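Local coordinates for protein endoglucanase (PDB 2E4T) that hydrolyses internal beta-1,4-glucosidic bonds of cellulose and also of xyloglucan, as the family 44 catalytic module of a larger Clostridium thermocellum glycosidase, at residues V9-I14 / T460-I465; A143-T148 / Y157-V162; V202-L207 / E239-A244; E293-G298 / Y360-G365. All blocks are in the same frame, centred on the assembly; numbering follows the deposited sequence. Where two conformers were deposited one is given.

In the fold
Two bodies make up this chain, a TIM-like barrel and a beta sandwich built largely from its C-terminal part. Contact 1 belongs to the sandwich: strand 8-22 pairs with strand 459-466, so contacts 2, 3 and 4 are all nested between its partners. Those three follow one another along the barrel. Contact 2 joins helix 158-169 to the loop between strands 134-138 and 155-157, contact 3 joins helix 204-221 to the turn after helix 235-240, and contact 4 joins the loops after strands 279-284 and 354-360. Centres of contacts 1 and 2 are 58 Å apart, those of contacts 3 and 4 are 27 Å apart. The chain thus starts in the sandwich, runs through the barrel and returns.

Contact 1: residues V9-I14 / T460-I465; sequences VVDIRI and TFNFSI
Ile12 lies over one face of the Phe463 ring: its CB sits 4.0 Å from the ring centroid, 19° off the normal and displaced toward the rim, a CH-pi contact. CG1 is anti to the carbonyl carbon (chi1 -52°) and CG2 anti to the backbone N. CG2 thereby stays on Phe463, 3.6 Å from CE1, while CG1 and CD1 lean to Phe461, with Ile12 CG1 3.8 Å from Phe461 CD1 and still near Phe463 CZ. Val10 lies alongside Phe461 and points the same way, with Val10 CB 3.7 Å from Phe461 CD1. Farther along, Ile14 CD1 comes to the edge of the Phe463 ring, near its plane.

The other face is mostly polar, Val9 being the exception. Asn462 ND2 comes within 3.4 Å of Val9 CG1, and its OD1 is hydrogen-bonded to Thr501; the Asp11 carboxylate and the Asn462 amide are turned 31° against each other.

Between the faces run five backbone bonds of a parallel pair, from Val10 N to Thr460 O at 2.8 Å through to Ile14 N to Ser464 O at 2.9 Å. Strand 420-426 borders 9-14 and strand 499-504 borders 460-465, while Ile448 packs on Ile14 and Phe463. The chemistry is thus two-sided: aliphatic branches and rings fill the sandwich interior, mostly polar groups occupy the outer face, and the main chains join the N-terminal strand to one from the C-terminal part.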
# COMPACT_ATOMS: atom_id res chain seq x y z
N VAL A 9 -27.95 -6.46 18.78
CA VAL A 9 -27.87 -5.05 19.21
C VAL A 9 -26.45 -4.72 19.67
O VAL A 9 -25.86 -5.44 20.47
CB VAL A 9 -28.83 -4.78 20.38
CG1 VAL A 9 -28.72 -3.35 20.77
CG2 VAL A 9 -30.28 -5.04 19.94
N VAL A 10 -25.88 -3.66 19.11
CA VAL A 10 -24.49 -3.28 19.32
C VAL A 10 -24.45 -1.81 19.69
O VAL A 10 -25.12 -1.01 19.05
CB VAL A 10 -23.69 -3.54 18.02
CG1 VAL A 10 -22.25 -2.99 18.13
CG2 VAL A 10 -23.73 -5.03 17.69
N ASP A 11 -23.65 -1.48 20.72
CA ASP A 11 -23.48 -0.10 21.12
C ASP A 11 -22.23 0.49 20.46
O ASP A 11 -21.16 -0.14 20.47
CB ASP A 11 -23.30 -0.01 22.62
CG ASP A 11 -24.54 -0.47 23.38
OD1 ASP A 11 -25.66 -0.26 22.88
OD2 ASP A 11 -24.42 -1.05 24.45
N ILE A 12 -22.36 1.70 19.91
CA ILE A 12 -21.25 2.44 19.33
C ILE A 12 -21.11 3.73 20.16
O ILE A 12 -22.08 4.49 20.28
CB ILE A 12 -21.47 2.78 17.86
CG1 ILE A 12 -21.85 1.60 16.95
CG2 ILE A 12 -20.26 3.57 17.32
CD1 ILE A 12 -20.78 0.58 16.78
N ARG A 13 -19.91 3.97 20.71
CA ARG A 13 -19.68 5.14 21.55
C ARG A 13 -18.56 5.96 20.92
O ARG A 13 -17.45 5.45 20.73
CB ARG A 13 -19.28 4.71 22.95
CG ARG A 13 -20.37 3.84 23.59
CD ARG A 13 -20.11 3.49 25.03
NE ARG A 13 -19.56 4.59 25.83
CZ ARG A 13 -20.27 5.53 26.46
NH1 ARG A 13 -21.61 5.56 26.39
NH2 ARG A 13 -19.64 6.46 27.16
N ILE A 14 -18.85 7.21 20.59
CA ILE A 14 -17.89 8.11 19.93
C ILE A 14 -17.64 9.31 20.83
O ILE A 14 -18.58 9.83 21.46
CB ILE A 14 -18.45 8.57 18.58
CG1 ILE A 14 -18.54 7.38 17.63
CG2 ILE A 14 -17.63 9.71 17.97
CD1 ILE A 14 -19.36 7.60 16.39
N THR A 460 -28.76 -3.90 14.86
CA THR A 460 -29.22 -2.61 15.38
C THR A 460 -28.07 -1.96 16.15
O THR A 460 -27.56 -2.56 17.10
CB THR A 460 -30.45 -2.83 16.30
OG1 THR A 460 -31.50 -3.37 15.50
CG2 THR A 460 -30.84 -1.52 16.97
N PHE A 461 -27.73 -0.73 15.76
CA PHE A 461 -26.67 -0.01 16.42
C PHE A 461 -27.23 1.16 17.21
O PHE A 461 -27.95 2.00 16.71
CB PHE A 461 -25.68 0.54 15.34
CG PHE A 461 -24.94 -0.54 14.64
CD1 PHE A 461 -23.82 -1.13 15.21
CD2 PHE A 461 -25.37 -1.00 13.38
CE1 PHE A 461 -23.12 -2.13 14.54
CE2 PHE A 461 -24.68 -1.98 12.70
CZ PHE A 461 -23.55 -2.56 13.27
N ASN A 462 -26.91 1.16 18.51
CA ASN A 462 -27.27 2.29 19.38
C ASN A 462 -26.05 3.20 19.52
O ASN A 462 -25.05 2.78 20.13
CB ASN A 462 -27.68 1.78 20.77
CG ASN A 462 -28.99 1.01 20.71
OD1 ASN A 462 -29.88 1.34 19.93
ND2 ASN A 462 -29.06 -0.08 21.48
N PHE A 463 -26.12 4.38 18.93
CA PHE A 463 -25.04 5.35 18.97
C PHE A 463 -25.18 6.32 20.12
O PHE A 463 -26.27 6.85 20.37
CB PHE A 463 -25.03 6.18 17.68
CG PHE A 463 -24.41 5.50 16.49
CD1 PHE A 463 -23.09 5.78 16.16
CD2 PHE A 463 -25.10 4.55 15.74
CE1 PHE A 463 -22.47 5.19 15.06
CE2 PHE A 463 -24.47 3.98 14.61
CZ PHE A 463 -23.16 4.33 14.30
N SER A 464 -24.05 6.59 20.79
CA SER A 464 -23.97 7.64 21.80
C SER A 464 -22.71 8.44 21.48
O SER A 464 -21.61 7.84 21.39
CB SER A 464 -23.83 7.01 23.19
OG SER A 464 -24.93 6.21 23.53
N ILE A 465 -22.86 9.74 21.28
CA ILE A 465 -21.77 10.60 20.82
C ILE A 465 -21.56 11.73 21.83
O ILE A 465 -22.53 12.41 22.21
CB ILE A 465 -22.10 11.16 19.44
CG1 ILE A 465 -22.27 10.01 18.45
CG2 ILE A 465 -21.00 12.12 18.97
CD1 ILE A 465 -22.95 10.41 17.15

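Contact 2: residues A143-T148 / Y157-V162; sequences APFSLT and YMDEFV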
# COMPACT_ATOMS: atom_id res chain seq x y z
N ALA A 143 29.43 11.97 -12.79
CA ALA A 143 29.74 12.84 -13.92
C ALA A 143 28.46 13.61 -14.17
O ALA A 143 27.38 13.23 -13.69
CB ALA A 143 30.17 12.07 -15.15
N PRO A 144 28.53 14.71 -14.94
CA PRO A 144 27.34 15.54 -15.08
C PRO A 144 26.17 14.79 -15.69
O PRO A 144 26.33 14.01 -16.63
CB PRO A 144 27.84 16.68 -15.98
CG PRO A 144 29.32 16.77 -15.69
CD PRO A 144 29.74 15.35 -15.52
N PHE A 145 24.98 15.07 -15.15
CA PHE A 145 23.77 14.50 -15.69
C PHE A 145 23.45 15.03 -17.09
O PHE A 145 23.72 16.22 -17.38
CB PHE A 145 22.57 14.82 -14.80
CG PHE A 145 22.67 14.28 -13.39
CD1 PHE A 145 23.13 12.99 -13.16
CD2 PHE A 145 22.25 15.06 -12.32
CE1 PHE A 145 23.18 12.51 -11.85
CE2 PHE A 145 22.29 14.56 -11.02
CZ PHE A 145 22.75 13.29 -10.79
N SER A 146 22.75 14.21 -17.85
CA SER A 146 22.15 14.62 -19.09
C SER A 146 20.67 14.26 -19.09
O SER A 146 20.27 13.23 -18.50
CB SER A 146 22.81 13.89 -20.25
OG SER A 146 22.20 14.27 -21.46
N LEU A 147 19.87 15.08 -19.80
CA LEU A 147 18.47 14.72 -20.09
C LEU A 147 18.32 13.77 -21.27
O LEU A 147 17.21 13.28 -21.54
CB LEU A 147 17.64 15.97 -20.31
CG LEU A 147 17.63 16.96 -19.16
CD1 LEU A 147 16.83 18.20 -19.52
CD2 LEU A 147 17.06 16.34 -17.86
N THR A 148 19.43 13.52 -21.96
CA THR A 148 19.45 12.56 -23.07
C THR A 148 20.49 11.51 -22.69
O THR A 148 21.67 11.60 -23.09
CB THR A 148 19.79 13.19 -24.42
OG1 THR A 148 20.98 13.96 -24.32
CG2 THR A 148 18.75 14.14 -24.83
N TYR A 157 21.96 4.97 -14.76
CA TYR A 157 22.24 5.66 -13.50
C TYR A 157 20.92 6.10 -12.82
O TYR A 157 20.11 6.81 -13.42
CB TYR A 157 23.10 6.90 -13.76
CG TYR A 157 24.43 6.51 -14.37
CD1 TYR A 157 25.42 5.96 -13.59
CD2 TYR A 157 24.68 6.69 -15.74
CE1 TYR A 157 26.65 5.60 -14.14
CE2 TYR A 157 25.90 6.29 -16.30
CZ TYR A 157 26.89 5.76 -15.46
OH TYR A 157 28.11 5.37 -15.97
N MET A 158 20.75 5.67 -11.57
CA MET A 158 19.52 6.04 -10.86
C MET A 158 19.41 7.52 -10.54
O MET A 158 18.32 8.09 -10.65
CB MET A 158 19.30 5.19 -9.60
CG MET A 158 19.02 3.72 -9.90
SD MET A 158 17.54 3.47 -10.91
CE MET A 158 18.25 3.21 -12.52
N ASP A 159 20.51 8.14 -10.11
CA ASP A 159 20.40 9.56 -9.81
C ASP A 159 20.08 10.38 -11.09
O ASP A 159 19.37 11.37 -11.00
CB ASP A 159 21.60 10.09 -9.01
CG ASP A 159 22.95 9.96 -9.68
OD1 ASP A 159 23.12 9.36 -10.76
OD2 ASP A 159 23.91 10.51 -9.01
N GLU A 160 20.60 9.95 -12.25
CA GLU A 160 20.31 10.63 -13.48
C GLU A 160 18.81 10.50 -13.84
O GLU A 160 18.19 11.45 -14.34
CB GLU A 160 21.21 10.11 -14.59
CG GLU A 160 21.12 10.95 -15.85
CD GLU A 160 22.19 10.55 -16.87
OE1 GLU A 160 22.27 9.33 -17.22
OE2 GLU A 160 22.95 11.46 -17.31
N PHE A 161 18.23 9.31 -13.57
CA PHE A 161 16.79 9.09 -13.77
C PHE A 161 16.00 10.07 -12.87
O PHE A 161 15.08 10.77 -13.33
CB PHE A 161 16.53 7.63 -13.43
CG PHE A 161 15.11 7.09 -13.51
CD1 PHE A 161 14.06 7.75 -14.15
CD2 PHE A 161 14.89 5.83 -12.94
CE1 PHE A 161 12.80 7.17 -14.17
CE2 PHE A 161 13.63 5.25 -12.98
CZ PHE A 161 12.59 5.91 -13.60
N VAL A 162 16.32 10.10 -11.57
CA VAL A 162 15.64 11.03 -10.66
C VAL A 162 15.80 12.46 -11.14
O VAL A 162 14.87 13.27 -11.12
CB VAL A 162 16.09 10.81 -9.21
CG1 VAL A 162 15.47 11.86 -8.29
CG2 VAL A 162 15.69 9.41 -8.76
O HOH W 1 18.84 13.58 -16.08
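Glu160 OE2 is gripped by two donors from the preceding loop region: Ser146 N donates to it at 2.8 Å in a fairly straight bond, and Lys141 NZ makes a salt bridge with it. The amide meets the anti side of the oxygen, 21° out of the carboxylate plane. Glu160 CG lies opposite the backbone N (chi1 -170°) and the chain stays extended beyond it, which carries the carboxylate off the helix and past Phe145, running in the opposite direction. The lysine probably helps keep this buried acid ionised. A second tie lies just beside it: one water donates to both Ser146 O and Glu160 O, each at 2.8 Å, and links the loop to the helix backbone.

Phe145 fills the apolar part. Its CD1 rests 3.7 Å from Glu160 CB, and Asp159 O lies over one face of its ring. At the rim, Asp159 OD2 approaches in the ring plane, 3.5 Å from CZ, with the carboxylate turned 84° to the ring. Lys141 N holds Asp159 OD1, and Val221 touches the Phe145 side chain. Farther on, Ser146 OG accepts from Thr148 N at 2.9 Å and closes an ST turn.

Between the two segments lie the calcium ligands Asp150, Asp153 and Tyr155, with Glu54 completing the site. This is a calcium-binding loop, probably steadied by the ion, leading into a TIM-barrel helix between barrel strands 104-109 and 180-183.

Contact 3: residues V202-L207 / E239-A244; sequences VTAKEL and ETLQSA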
# COMPACT_ATOMS: atom_id res chain seq x y z
N VAL A 202 19.43 -12.97 -2.01
CA VAL A 202 19.97 -11.73 -1.48
C VAL A 202 20.43 -11.87 -0.05
O VAL A 202 19.77 -12.50 0.81
CB VAL A 202 18.94 -10.59 -1.62
CG1 VAL A 202 17.75 -10.77 -0.66
CG2 VAL A 202 19.59 -9.23 -1.49
N THR A 203 21.57 -11.27 0.27
CA THR A 203 22.04 -11.21 1.64
C THR A 203 21.50 -9.96 2.35
O THR A 203 21.21 -8.93 1.71
CB THR A 203 23.59 -11.25 1.70
OG1 THR A 203 24.09 -10.08 1.05
CG2 THR A 203 24.15 -12.52 1.10
N ALA A 204 21.38 -10.07 3.66
CA ALA A 204 21.04 -8.90 4.45
C ALA A 204 22.08 -7.77 4.23
O ALA A 204 21.71 -6.59 4.10
CB ALA A 204 20.94 -9.28 5.92
N LYS A 205 23.36 -8.14 4.19
CA LYS A 205 24.40 -7.12 4.00
C LYS A 205 24.25 -6.43 2.63
O LYS A 205 24.38 -5.19 2.55
CB LYS A 205 25.80 -7.72 4.12
CG LYS A 205 26.17 -8.04 5.56
CD LYS A 205 27.61 -8.56 5.67
CE LYS A 205 27.96 -9.79 4.84
NZ LYS A 205 27.14 -10.98 5.19
N GLU A 206 24.00 -7.18 1.56
CA GLU A 206 23.86 -6.55 0.26
C GLU A 206 22.65 -5.61 0.27
O GLU A 206 22.70 -4.50 -0.29
CB GLU A 206 23.70 -7.61 -0.85
CG GLU A 206 23.42 -7.00 -2.22
CD GLU A 206 23.22 -7.92 -3.40
OE1 GLU A 206 24.04 -8.82 -3.64
OE2 GLU A 206 22.16 -7.77 -4.03
N LEU A 207 21.53 -6.08 0.85
CA LEU A 207 20.33 -5.24 0.80
C LEU A 207 20.57 -3.92 1.53
O LEU A 207 20.16 -2.85 1.02
CB LEU A 207 19.12 -6.01 1.37
CG LEU A 207 17.81 -5.26 1.25
CD1 LEU A 207 17.50 -4.82 -0.18
CD2 LEU A 207 16.70 -6.16 1.77
N GLU A 239 10.53 -11.76 8.52
CA GLU A 239 11.17 -12.44 9.64
C GLU A 239 12.66 -12.69 9.41
O GLU A 239 13.49 -12.40 10.29
CB GLU A 239 10.45 -13.75 9.99
CG GLU A 239 10.87 -14.23 11.36
CD GLU A 239 10.32 -15.56 11.79
OE1 GLU A 239 9.47 -16.15 11.13
OE2 GLU A 239 10.77 -16.03 12.89
N THR A 240 13.02 -13.22 8.24
CA THR A 240 14.38 -13.72 8.00
C THR A 240 14.90 -13.34 6.61
O THR A 240 15.93 -13.90 6.17
CB THR A 240 14.43 -15.26 8.11
OG1 THR A 240 13.66 -15.79 7.02
CG2 THR A 240 13.93 -15.77 9.45
N LEU A 241 14.23 -12.42 5.90
CA LEU A 241 14.62 -12.09 4.53
C LEU A 241 14.68 -13.39 3.71
O LEU A 241 15.55 -13.63 2.89
CB LEU A 241 15.89 -11.25 4.49
CG LEU A 241 16.17 -10.53 3.15
CD1 LEU A 241 15.11 -9.46 2.86
CD2 LEU A 241 17.56 -9.89 3.20
N GLN A 242 13.65 -14.24 3.90
CA GLN A 242 13.54 -15.52 3.19
C GLN A 242 14.78 -16.39 3.42
O GLN A 242 15.44 -16.86 2.50
CB GLN A 242 13.24 -15.37 1.71
CG GLN A 242 12.74 -16.62 1.02
CD GLN A 242 11.28 -16.73 0.94
OE1 GLN A 242 10.55 -16.28 1.83
NE2 GLN A 242 10.81 -17.29 -0.14
N SER A 243 15.07 -16.63 4.70
CA SER A 243 16.18 -17.48 5.05
C SER A 243 17.48 -16.95 4.41
O SER A 243 18.26 -17.74 3.86
CB SER A 243 15.94 -18.94 4.67
OG SER A 243 14.71 -19.44 5.25
N ALA A 244 17.72 -15.64 4.52
CA ALA A 244 18.85 -15.07 3.79
C ALA A 244 20.13 -15.77 4.23
O ALA A 244 20.32 -16.11 5.40
CB ALA A 244 18.95 -13.58 4.06
O HOH W 2 17.49 -14.07 0.84
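Leu241 pushes its two methyl groups against the start of helix 204-221, one of the outer helices of the TIM-like barrel, and the residues before it. CD2 lands 3.8 Å from Ala204 CA and 4.0 Å from Val202 CG1, whereas CD1 meets Leu207 CD2 at 3.8 Å. Val202 and Leu241 cross at about a right angle. Ala244 adds a smaller touch, its CB 3.5 Å from Val202 O. That carbonyl also receives a hydrogen bond from a water, which donates to Leu241 O too and bridges the two backbones beside the methyl groups.

The next shell sets these pieces in place. Phe257, first residue of helix 257-272, touches Ala204, Leu207 and Leu241. At the helix start, Thr203 OG1 caps Glu206 N at 2.9 Å, and Asp246 reaches back with OD1 to Ala204 N and OD2 to Lys205 NZ, a likely electrostatic help at the positive end of the helix.

On the other side, after helix 235-240 come three residues with positive phi, Leu241 to Ser243, and this unusual turn presents Leu241 and Ala244 to the helix. It is held shut by an ST motif, in which Thr240 OG1 accepts from Ser243 N at 2.8 Å.

Contact 4: residues E293-G298 / Y360-G365; sequences ERICFG and YDYGGG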
# COMPACT_ATOMS: atom_id res chain seq x y z
N GLU A 293 -9.61 -22.78 2.30
CA GLU A 293 -8.82 -22.10 1.27
C GLU A 293 -8.43 -20.72 1.81
O GLU A 293 -9.07 -20.13 2.68
CB GLU A 293 -9.60 -21.95 -0.04
CG GLU A 293 -10.89 -21.28 0.22
CD GLU A 293 -11.72 -20.99 -1.05
OE1 GLU A 293 -11.26 -21.19 -2.20
OE2 GLU A 293 -12.88 -20.48 -0.94
N ARG A 294 -7.36 -20.19 1.22
CA ARG A 294 -6.93 -18.80 1.48
C ARG A 294 -8.00 -17.83 1.00
O ARG A 294 -8.69 -18.08 0.01
CB ARG A 294 -5.58 -18.57 0.78
CG ARG A 294 -4.80 -17.34 1.23
CD ARG A 294 -3.47 -17.29 0.46
NE ARG A 294 -2.71 -16.13 0.88
CZ ARG A 294 -1.44 -15.95 0.51
NH1 ARG A 294 -0.83 -16.81 -0.31
NH2 ARG A 294 -0.76 -14.90 0.97
N ILE A 295 -8.10 -16.66 1.68
CA ILE A 295 -9.12 -15.68 1.29
C ILE A 295 -8.80 -14.92 0.02
O ILE A 295 -9.70 -14.25 -0.55
CB ILE A 295 -9.42 -14.69 2.43
CG1 ILE A 295 -8.18 -13.84 2.78
CG2 ILE A 295 -10.03 -15.42 3.62
CD1 ILE A 295 -8.54 -12.65 3.67
N CYS A 296 -7.55 -14.98 -0.47
CA CYS A 296 -7.16 -14.37 -1.70
C CYS A 296 -6.45 -15.44 -2.57
O CYS A 296 -6.12 -16.52 -2.13
CB CYS A 296 -6.24 -13.15 -1.46
SG CYS A 296 -4.71 -13.52 -0.59
N PHE A 297 -6.23 -15.06 -3.84
CA PHE A 297 -5.52 -15.90 -4.81
C PHE A 297 -6.35 -17.17 -5.11
O PHE A 297 -6.12 -18.25 -4.58
CB PHE A 297 -4.10 -16.28 -4.40
CG PHE A 297 -3.19 -15.14 -4.05
CD1 PHE A 297 -3.38 -13.81 -4.49
CD2 PHE A 297 -2.06 -15.41 -3.28
CE1 PHE A 297 -2.47 -12.81 -4.14
CE2 PHE A 297 -1.18 -14.39 -2.94
CZ PHE A 297 -1.37 -13.12 -3.39
N GLY A 298 -7.37 -16.99 -5.91
CA GLY A 298 -8.17 -18.15 -6.36
C GLY A 298 -9.30 -18.62 -5.43
O GLY A 298 -9.71 -19.80 -5.46
N TYR A 360 -1.44 -5.22 -1.23
CA TYR A 360 -2.29 -6.06 -0.42
C TYR A 360 -3.53 -6.35 -1.27
O TYR A 360 -3.84 -5.63 -2.25
CB TYR A 360 -2.71 -5.37 0.91
CG TYR A 360 -3.57 -4.13 0.71
CD1 TYR A 360 -4.95 -4.25 0.72
CD2 TYR A 360 -3.01 -2.89 0.48
CE1 TYR A 360 -5.78 -3.18 0.49
CE2 TYR A 360 -3.83 -1.77 0.26
CZ TYR A 360 -5.20 -1.93 0.25
OH TYR A 360 -6.06 -0.89 0.01
N ASP A 361 -4.27 -7.40 -0.87
CA ASP A 361 -5.54 -7.79 -1.52
C ASP A 361 -6.18 -8.79 -0.59
O ASP A 361 -5.60 -9.85 -0.34
CB ASP A 361 -5.26 -8.39 -2.88
CG ASP A 361 -6.50 -8.96 -3.58
OD1 ASP A 361 -7.63 -8.64 -3.18
OD2 ASP A 361 -6.31 -9.70 -4.61
N TYR A 362 -7.39 -8.45 -0.08
CA TYR A 362 -8.14 -9.35 0.79
C TYR A 362 -9.04 -10.32 0.01
O TYR A 362 -9.73 -11.14 0.64
CB TYR A 362 -8.91 -8.55 1.86
CG TYR A 362 -8.00 -8.17 3.00
CD1 TYR A 362 -6.94 -7.26 2.82
CD2 TYR A 362 -8.14 -8.78 4.25
CE1 TYR A 362 -6.00 -7.02 3.82
CE2 TYR A 362 -7.24 -8.53 5.26
CZ TYR A 362 -6.15 -7.69 5.04
OH TYR A 362 -5.19 -7.42 6.00
N GLY A 363 -8.97 -10.26 -1.31
CA GLY A 363 -9.74 -11.19 -2.11
C GLY A 363 -11.20 -10.80 -2.19
O GLY A 363 -11.66 -9.77 -1.69
N GLY A 364 -11.98 -11.68 -2.87
CA GLY A 364 -13.39 -11.43 -2.97
C GLY A 364 -13.75 -10.07 -3.56
O GLY A 364 -14.75 -9.49 -3.20
N GLY A 365 -12.93 -9.58 -4.50
CA GLY A 365 -13.04 -8.15 -4.87
C GLY A 365 -14.30 -7.82 -5.63
O GLY A 365 -14.69 -6.65 -5.71
O HOH W 3 -6.93 -12.39 -4.92
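Ile295 O and Tyr362 O face each other at 3.3 Å, two acceptors that Arg310 brings together: its NH2 bonds to Ile295 O and its NE to Tyr362 O. The positive guanidinium probably offsets the repulsion between the two carbonyls. Ile295 O also receives a nearly straight CA-H...O contact from Gly363 CA (3.4 Å, 170° at the hydrogen); a CB here would run into Ile295 O, so it is the missing side chain that lets the backbones meet.

Van der Waals contacts surround that point. Ile295 lies beside Tyr362, pointing the same way, and its CD1 touches Tyr362 CD2 at 3.9 Å and Tyr362 O at 3.6 Å. With CG1 placed between the backbone N and the carbonyl carbon (chi1 63°), the branch is swung toward the tyrosine. Cys296 adds CB against Asp361 O at 3.5 Å, and its SG sits over the centre of the Phe297 ring.

Asp361 supplies the polar links. OD1 accepts from Gly363 N at 2.8 Å, closing an Asx turn, though the amide comes from well above the carboxylate plane. OD2 takes a bond from a water that in turn accepts from Phe297 N, a bridge across the contact.

These two loops follow neighbouring parallel barrel strands, 279-284 and 354-360. The contact is consistent with the loop layer at the C-terminal face of the barrel, where substrate clefts lie in TIM-barrel glycosidases.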